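PDB 4IND: C381 turret protein from Sulfolobus turreted icosahedral virus, which probably builds, as a pentamer of triple jelly-roll subunits, much of the turrets that project from the capsid of this archaeal virus. Local coordinates for residues E117-F122 and N156-I161; G167-R172 and V239-T244; I180-S185 and F255-E260. All coordinates share one frame; numbering follows the deposited sequence. Where two conformers were deposited one is given.

How the contacts relate
The three contacts lie 10 to 14 Å apart, centre to centre, in and beside the second jelly roll of the turret protein. Contact 1, first along the chain, forms the junction to the first jelly roll, joining strand 114-124 to strand 155-163. Contacts 2 and 3 pair strand 168-172 with 238-243 and 176-187 with 253-262; their segments alternate, because the chain passes from one sheet to the other between 168-172 and 176-187, and again between 238-243 and 253-262. Contacts 1 and 3 share the sheet holding 155-163 and 253-262. Contact 2 belongs to the facing sheet, with F241 packed on F255 and F171 on V259. I121 of contact 1 packs on I169, so the domain junction continues into the second sandwich.

Contact 1 (E117-F122 and N156-I161); sequences EIYDIF and NIPKII
Strand 117-122 runs across strand 156-158 at 138° between their directions, with axes 8.3 Å apart at the closest point, so side chains rather than backbone hydrogen bonds join them. Y119 carries most of the contact. Its CG lies beside the backbone N and anti to the carbonyl carbon (chi1 -61°), which sends the ring toward segment 156-161. There P158 covers one ring face: CD sits 3.9 Å from the centroid of the Y119 ring, a CH-pi contact displaced toward the rim that also brings P158 CD to 3.5 Å from Y119 CE2. At the base of the tyrosine, I157 slides past in the opposite sense, its CG1 3.7 Å from Y119 CB. The CD1 methyl of I157 continues to the CD1 methyl of I121, 4.0 Å away, so I157 bridges two residues that point to the same side of strand 117-122. I160 crosses the tyrosine at about a right angle and brings CD1 to 3.9 Å from Y119 CD2. K159 is the centre of an inverse gamma turn between P158 and I160, and I160 and I161 form a classic beta bulge against F255. The contact joins the first galactose-binding-like domain to the second: strand 114-124 is hydrogen-bonded to strand 78-88, strand 155-163 to strand 253-262, and Y108 of strand 108-110 packs against I118, I157 and I160. In a second subunit, Q126 packs on P158 and G127 on Y119.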
# COMPACT_ATOMS: atom_id res chain seq x y z
N GLU A 117 5.52 32.03 -11.55
CA GLU A 117 5.23 31.06 -10.48
C GLU A 117 6.47 30.92 -9.62
O GLU A 117 7.50 30.42 -10.06
CB GLU A 117 4.90 29.69 -11.07
CG GLU A 117 3.78 29.71 -12.09
CD GLU A 117 2.45 29.74 -11.41
OE1 GLU A 117 2.32 29.02 -10.40
OE2 GLU A 117 1.54 30.46 -11.87
N ILE A 118 6.39 31.39 -8.39
CA ILE A 118 7.46 31.16 -7.43
C ILE A 118 7.25 29.79 -6.80
O ILE A 118 6.23 29.56 -6.17
CB ILE A 118 7.42 32.24 -6.30
CG1 ILE A 118 7.74 33.63 -6.89
CG2 ILE A 118 8.40 31.91 -5.19
CD1 ILE A 118 7.51 34.77 -5.91
N TYR A 119 8.22 28.88 -6.96
CA TYR A 119 8.13 27.58 -6.29
C TYR A 119 9.01 27.62 -5.07
O TYR A 119 10.11 28.18 -5.10
CB TYR A 119 8.62 26.45 -7.22
CG TYR A 119 7.82 26.31 -8.47
CD1 TYR A 119 6.82 25.34 -8.59
CD2 TYR A 119 8.04 27.15 -9.54
CE1 TYR A 119 6.07 25.22 -9.76
CE2 TYR A 119 7.31 27.03 -10.70
CZ TYR A 119 6.32 26.07 -10.81
OH TYR A 119 5.60 26.00 -11.99
N ASP A 120 8.56 27.00 -3.98
CA ASP A 120 9.38 26.94 -2.79
C ASP A 120 9.16 25.63 -2.07
O ASP A 120 8.20 24.89 -2.36
CB ASP A 120 9.06 28.12 -1.87
CG ASP A 120 10.27 28.62 -1.11
OD1 ASP A 120 11.21 27.81 -0.90
OD2 ASP A 120 10.31 29.82 -0.72
N ILE A 121 10.06 25.32 -1.15
CA ILE A 121 9.98 24.04 -0.45
C ILE A 121 10.06 24.33 1.04
O ILE A 121 10.88 25.16 1.47
CB ILE A 121 11.09 23.11 -0.89
CG1 ILE A 121 10.95 22.80 -2.39
CG2 ILE A 121 11.07 21.83 -0.05
CD1 ILE A 121 12.15 22.09 -2.99
N PHE A 122 9.22 23.68 1.82
CA PHE A 122 9.15 23.98 3.26
C PHE A 122 8.90 22.71 4.03
O PHE A 122 7.87 22.06 3.85
CB PHE A 122 8.05 25.01 3.52
CG PHE A 122 7.80 25.31 4.99
CD1 PHE A 122 8.84 25.65 5.84
CD2 PHE A 122 6.52 25.29 5.50
CE1 PHE A 122 8.61 25.94 7.20
CE2 PHE A 122 6.26 25.58 6.85
CZ PHE A 122 7.32 25.91 7.69
N ASN A 156 8.49 19.10 -8.73
CA ASN A 156 8.86 19.34 -10.14
C ASN A 156 8.97 20.85 -10.39
O ASN A 156 8.04 21.49 -10.85
CB ASN A 156 7.86 18.68 -11.08
CG ASN A 156 8.30 18.75 -12.54
OD1 ASN A 156 9.39 19.23 -12.83
ND2 ASN A 156 7.45 18.28 -13.45
N ILE A 157 10.12 21.41 -10.05
CA ILE A 157 10.39 22.84 -10.28
C ILE A 157 11.14 23.01 -11.60
O ILE A 157 12.14 22.34 -11.81
CB ILE A 157 11.25 23.40 -9.16
CG1 ILE A 157 10.51 23.27 -7.82
CG2 ILE A 157 11.62 24.87 -9.41
CD1 ILE A 157 11.40 23.58 -6.62
N PRO A 158 10.65 23.91 -12.49
CA PRO A 158 11.27 24.09 -13.81
C PRO A 158 12.64 24.74 -13.70
O PRO A 158 13.05 25.11 -12.60
CB PRO A 158 10.27 24.98 -14.55
CG PRO A 158 9.48 25.67 -13.48
CD PRO A 158 9.41 24.70 -12.33
N LYS A 159 13.36 24.84 -14.82
CA LYS A 159 14.73 25.30 -14.80
C LYS A 159 14.75 26.82 -14.64
O LYS A 159 14.87 27.56 -15.60
CB LYS A 159 15.47 24.86 -16.07
CG LYS A 159 16.96 25.18 -16.06
CD LYS A 159 17.57 25.05 -17.47
CE LYS A 159 17.58 23.60 -17.94
NZ LYS A 159 18.33 23.43 -19.21
N ILE A 160 14.62 27.28 -13.39
CA ILE A 160 14.50 28.71 -13.12
C ILE A 160 15.32 29.16 -11.89
O ILE A 160 15.31 30.33 -11.53
CB ILE A 160 13.03 29.11 -12.85
CG1 ILE A 160 12.49 28.30 -11.68
CG2 ILE A 160 12.17 28.92 -14.11
CD1 ILE A 160 11.12 28.80 -11.17
N ILE A 161 15.98 28.21 -11.23
CA ILE A 161 16.74 28.55 -10.03
C ILE A 161 18.12 29.01 -10.44
O ILE A 161 18.86 28.30 -11.12
CB ILE A 161 16.89 27.35 -9.07
CG1 ILE A 161 15.55 26.71 -8.76
CG2 ILE A 161 17.61 27.79 -7.78
CD1 ILE A 161 15.67 25.32 -8.10

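Contact 2 (G167-R172 and V239-T244); sequences GYISFR and VKFSVT. With 2HP (dihydrogenphosphate ion), chain U.
G167 opens the pairing with V243: its O accepts the N-H of V243 at 2.9 Å, and a water bridges G167 N to V243 O. The backbone of G167 has a positive phi of 139°, a conformation open to glycine. Y168 faces S242 in a non-hydrogen-bonded antiparallel pair. Its ring has S242 OG at the edge, 3.5 Å from Y168 CD1, while the extended chain of K240, with CG anti to the backbone N (chi1 -176°), runs obliquely past and puts CE 3.4 Å from Y168 CD1. The bridging water lies over one face of this ring, displaced toward the rim. I169 and F241 form a hydrogen-bonded pair; F241 N reaches I169 O at 2.7 Å in a nearly straight bond, with I169 N returning the bond to F241 O. On the same side of the sheet I169 CG1 meets the ring edge of F241, 3.8 Å from CD2. S170 points to the side of Y168 and K240, where its OG is bonded to N102. F171 pairs with V239 through two backbone bonds. Its CG lies between the backbone N and the carbonyl carbon (chi1 41°), which swings the ring obliquely across the valine, CE1 3.8 Å from V239 CB. R172 leaves the strand pair and bends at its third torsion: NH2 donates to O1 of a dihydrogenphosphate at 3.2 Å, in the guanidinium plane, while NH1 makes a salt bridge to E125. L79 and R147 also hold this anion. Strand 238-243 continues the second-domain sheet into strand 194-203, whereas I121 and T123 of strand 114-124 pack on I169 and R172.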
# COMPACT_ATOMS: atom_id res chain seq x y z
N GLY A 167 24.54 28.05 -2.34
CA GLY A 167 23.11 27.87 -2.16
C GLY A 167 22.83 26.49 -1.59
O GLY A 167 23.64 25.56 -1.72
N TYR A 168 21.68 26.36 -0.95
CA TYR A 168 21.28 25.10 -0.34
C TYR A 168 19.81 24.87 -0.59
O TYR A 168 19.03 25.81 -0.64
CB TYR A 168 21.48 25.16 1.18
CG TYR A 168 22.91 25.35 1.62
CD1 TYR A 168 23.79 24.30 1.66
CD2 TYR A 168 23.36 26.61 1.99
CE1 TYR A 168 25.10 24.48 2.05
CE2 TYR A 168 24.67 26.80 2.40
CZ TYR A 168 25.53 25.73 2.42
OH TYR A 168 26.83 25.92 2.82
N ILE A 169 19.44 23.60 -0.73
CA ILE A 169 18.04 23.21 -0.69
C ILE A 169 17.98 21.99 0.23
O ILE A 169 18.76 21.07 0.08
CB ILE A 169 17.51 22.85 -2.08
CG1 ILE A 169 17.74 24.01 -3.05
CG2 ILE A 169 16.01 22.50 -2.00
CD1 ILE A 169 17.27 23.74 -4.47
N SER A 170 17.11 22.01 1.23
CA SER A 170 16.93 20.83 2.07
C SER A 170 15.49 20.35 1.99
O SER A 170 14.59 21.15 1.77
CB SER A 170 17.26 21.15 3.53
OG SER A 170 18.61 21.51 3.67
N PHE A 171 15.27 19.06 2.21
CA PHE A 171 13.91 18.53 2.29
C PHE A 171 13.92 17.20 3.04
O PHE A 171 14.96 16.56 3.14
CB PHE A 171 13.28 18.41 0.90
CG PHE A 171 14.21 17.89 -0.16
CD1 PHE A 171 14.36 16.53 -0.37
CD2 PHE A 171 14.92 18.77 -0.96
CE1 PHE A 171 15.22 16.04 -1.35
CE2 PHE A 171 15.78 18.29 -1.95
CZ PHE A 171 15.93 16.93 -2.15
N ARG A 172 12.78 16.81 3.59
CA ARG A 172 12.66 15.54 4.31
C ARG A 172 12.02 14.53 3.38
O ARG A 172 11.02 14.83 2.73
CB ARG A 172 11.76 15.70 5.55
CG ARG A 172 11.59 14.40 6.32
CD ARG A 172 10.26 14.28 7.07
NE ARG A 172 9.13 14.10 6.16
CZ ARG A 172 7.87 14.01 6.59
NH1 ARG A 172 7.60 14.08 7.90
NH2 ARG A 172 6.86 13.85 5.74
N VAL A 239 17.44 15.42 3.70
CA VAL A 239 18.35 15.45 2.55
C VAL A 239 18.82 16.89 2.34
O VAL A 239 18.03 17.83 2.47
CB VAL A 239 17.65 14.93 1.30
CG1 VAL A 239 18.58 15.01 0.08
CG2 VAL A 239 17.17 13.49 1.53
N LYS A 240 20.10 17.06 2.03
CA LYS A 240 20.64 18.41 1.80
C LYS A 240 21.36 18.51 0.46
O LYS A 240 22.27 17.73 0.17
CB LYS A 240 21.58 18.78 2.93
CG LYS A 240 22.13 20.18 2.85
CD LYS A 240 23.03 20.45 4.05
CE LYS A 240 23.74 21.77 3.93
NZ LYS A 240 24.69 21.97 5.06
N PHE A 241 20.93 19.47 -0.36
CA PHE A 241 21.63 19.75 -1.62
C PHE A 241 22.43 21.03 -1.41
O PHE A 241 21.92 22.01 -0.87
CB PHE A 241 20.62 19.93 -2.74
CG PHE A 241 21.17 20.69 -3.91
CD1 PHE A 241 22.15 20.13 -4.72
CD2 PHE A 241 20.71 21.97 -4.20
CE1 PHE A 241 22.67 20.83 -5.80
CE2 PHE A 241 21.21 22.68 -5.28
CZ PHE A 241 22.21 22.11 -6.08
N SER A 242 23.71 21.01 -1.79
CA SER A 242 24.57 22.18 -1.64
C SER A 242 25.24 22.48 -2.96
O SER A 242 25.77 21.57 -3.60
CB SER A 242 25.68 21.92 -0.61
OG SER A 242 25.19 21.24 0.53
N VAL A 243 25.25 23.75 -3.35
CA VAL A 243 26.05 24.18 -4.50
C VAL A 243 27.44 24.49 -3.95
O VAL A 243 27.57 25.28 -3.01
CB VAL A 243 25.47 25.45 -5.15
CG1 VAL A 243 26.33 25.86 -6.34
CG2 VAL A 243 24.03 25.22 -5.60
N THR A 244 28.48 23.89 -4.52
CA THR A 244 29.80 23.96 -3.88
C THR A 244 30.90 24.61 -4.69
O THR A 244 32.02 24.77 -4.20
CB THR A 244 30.28 22.55 -3.46
OG1 THR A 244 30.34 21.72 -4.62
CG2 THR A 244 29.33 21.91 -2.44
P 2HP U . 5.06 14.73 2.38
O1 2HP U . 6.28 13.87 2.57
O2 2HP U . 4.95 15.36 3.73
O3 2HP U . 3.84 13.80 2.07
O4 2HP U . 5.22 15.86 1.32
O HOH W 1 26.64 26.35 -0.66

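Contact 3 (I180-S185 and F255-E260); sequences IKMPYS and FGLEVE. With 2HP (dihydrogenphosphate ion), chain Y.
K181 and E258 are a hydrogen-bonded pair in one sheet of the second jelly-roll domain, and their side chains lie alongside one another, pointing the same way toward a bound dihydrogenphosphate. The lysine turns back at chi3 (-63°), which brings NZ to 3.3 Å from E258 OE2, a salt bridge with a weak hydrogen bond. The same NZ donates to phosphate O4 at 3.1 Å and to the backbone O of D235 in a second subunit, whose Y236 adds a cation-pi contact. E258 OE1 lies 2.7 Å from that phosphate oxygen, and E258 OE2 is 2.8 Å from OE2 of E260. R154, which makes a salt bridge to E260 and a hydrogen bond to the anion, probably eases the crowding of charge. The pocket thus takes groups from two subunits of the pentamer.

Behind it, the backbone fixes the pair: K181 N donates to E258 O and E258 N to K181 O. On the other face of the sheet L257 CD1 lies alongside both I180 CG2 (4.0 Å) and M182 CG (3.9 Å), all pointing the same way. Farther along, in one of its two deposited conformers, M182 brings its methyl CE obliquely to the F255 ring, and Y184 and F255 touch through their CB atoms. Strands 221-232 and 155-163 flank the two strands within the sheet. P183 O takes the N-H of G256 at 2.9 Å, but the proline has no N-H to give back, and the buried G256 O is left without a hydrogen-bond partner.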
# COMPACT_ATOMS: atom_id res chain seq x y z
N ILE A 180 16.51 12.09 -7.91
CA ILE A 180 16.63 13.54 -7.86
C ILE A 180 17.23 13.96 -9.19
O ILE A 180 18.36 13.59 -9.51
CB ILE A 180 17.54 13.98 -6.73
CG1 ILE A 180 16.92 13.59 -5.39
CG2 ILE A 180 17.77 15.49 -6.79
CD1 ILE A 180 17.86 13.78 -4.21
N LYS A 181 16.45 14.69 -9.98
CA LYS A 181 16.85 15.08 -11.31
C LYS A 181 17.00 16.60 -11.34
O LYS A 181 16.12 17.34 -10.88
CB LYS A 181 15.83 14.61 -12.36
CG LYS A 181 16.25 14.86 -13.80
CD LYS A 181 15.12 14.57 -14.79
CE LYS A 181 14.70 13.10 -14.75
NZ LYS A 181 13.66 12.81 -15.81
N MET A 182 18.12 17.07 -11.87
CA MET A 182 18.33 18.50 -11.98
C MET A 182 18.82 18.90 -13.36
O MET A 182 20.02 18.84 -13.65
CB MET A 182 19.29 18.97 -10.87
CG MET A 182 18.80 18.58 -9.49
SD MET A 182 20.06 18.60 -8.21
CE MET A 182 20.73 20.25 -8.43
N PRO A 183 17.88 19.29 -14.24
CA PRO A 183 18.24 19.84 -15.54
C PRO A 183 18.94 21.14 -15.25
O PRO A 183 18.49 21.85 -14.34
CB PRO A 183 16.88 20.13 -16.19
CG PRO A 183 15.85 19.39 -15.36
CD PRO A 183 16.43 19.31 -13.98
N TYR A 184 20.01 21.45 -15.97
CA TYR A 184 20.74 22.69 -15.73
C TYR A 184 21.23 23.29 -17.03
O TYR A 184 21.32 22.60 -18.03
CB TYR A 184 21.93 22.45 -14.81
CG TYR A 184 22.95 21.50 -15.39
CD1 TYR A 184 23.90 21.95 -16.31
CD2 TYR A 184 22.96 20.14 -15.04
CE1 TYR A 184 24.83 21.08 -16.86
CE2 TYR A 184 23.91 19.28 -15.60
CZ TYR A 184 24.83 19.76 -16.50
OH TYR A 184 25.76 18.92 -17.06
N SER A 185 21.50 24.60 -16.99
CA SER A 185 22.24 25.28 -18.05
C SER A 185 23.31 26.12 -17.37
O SER A 185 23.10 26.62 -16.25
CB SER A 185 21.34 26.21 -18.87
OG SER A 185 20.34 25.50 -19.55
N PHE A 255 19.04 26.09 -12.92
CA PHE A 255 18.68 24.69 -12.84
C PHE A 255 17.26 24.48 -12.31
O PHE A 255 16.67 25.39 -11.71
CB PHE A 255 19.71 23.91 -12.02
CG PHE A 255 19.73 24.27 -10.55
CD1 PHE A 255 19.01 23.53 -9.63
CD2 PHE A 255 20.48 25.35 -10.10
CE1 PHE A 255 19.03 23.87 -8.26
CE2 PHE A 255 20.51 25.70 -8.76
CZ PHE A 255 19.78 24.96 -7.83
N GLY A 256 16.74 23.29 -12.54
CA GLY A 256 15.44 22.89 -12.06
C GLY A 256 15.64 21.81 -11.03
O GLY A 256 16.77 21.40 -10.76
N LEU A 257 14.55 21.35 -10.42
CA LEU A 257 14.65 20.31 -9.40
C LEU A 257 13.44 19.43 -9.45
O LEU A 257 12.30 19.89 -9.32
CB LEU A 257 14.76 20.93 -8.01
CG LEU A 257 14.74 19.91 -6.86
CD1 LEU A 257 15.99 19.05 -6.90
CD2 LEU A 257 14.63 20.64 -5.49
N GLU A 258 13.69 18.14 -9.61
CA GLU A 258 12.63 17.15 -9.67
C GLU A 258 13.02 16.08 -8.65
O GLU A 258 14.13 15.52 -8.70
CB GLU A 258 12.55 16.64 -11.12
CG GLU A 258 11.53 15.57 -11.47
CD GLU A 258 11.57 15.24 -12.97
OE1 GLU A 258 11.34 16.17 -13.77
OE2 GLU A 258 11.87 14.06 -13.33
N VAL A 259 12.14 15.82 -7.69
CA VAL A 259 12.36 14.76 -6.71
C VAL A 259 11.14 13.87 -6.72
O VAL A 259 10.03 14.34 -6.50
CB VAL A 259 12.51 15.34 -5.28
CG1 VAL A 259 12.88 14.23 -4.29
CG2 VAL A 259 13.56 16.44 -5.27
N GLU A 260 11.33 12.58 -6.98
CA GLU A 260 10.21 11.68 -7.22
C GLU A 260 10.53 10.29 -6.73
O GLU A 260 11.67 9.82 -6.84
CB GLU A 260 9.88 11.65 -8.71
CG GLU A 260 11.09 11.30 -9.55
CD GLU A 260 11.08 11.95 -10.93
OE1 GLU A 260 10.02 12.44 -11.37
OE2 GLU A 260 12.14 11.96 -11.57
P 2HP Y . 10.10 13.76 -16.80
O1 2HP Y . 10.85 12.74 -17.71
O2 2HP Y . 9.13 13.07 -15.89
O3 2HP Y . 9.20 14.63 -17.62
O4 2HP Y . 11.14 14.59 -16.00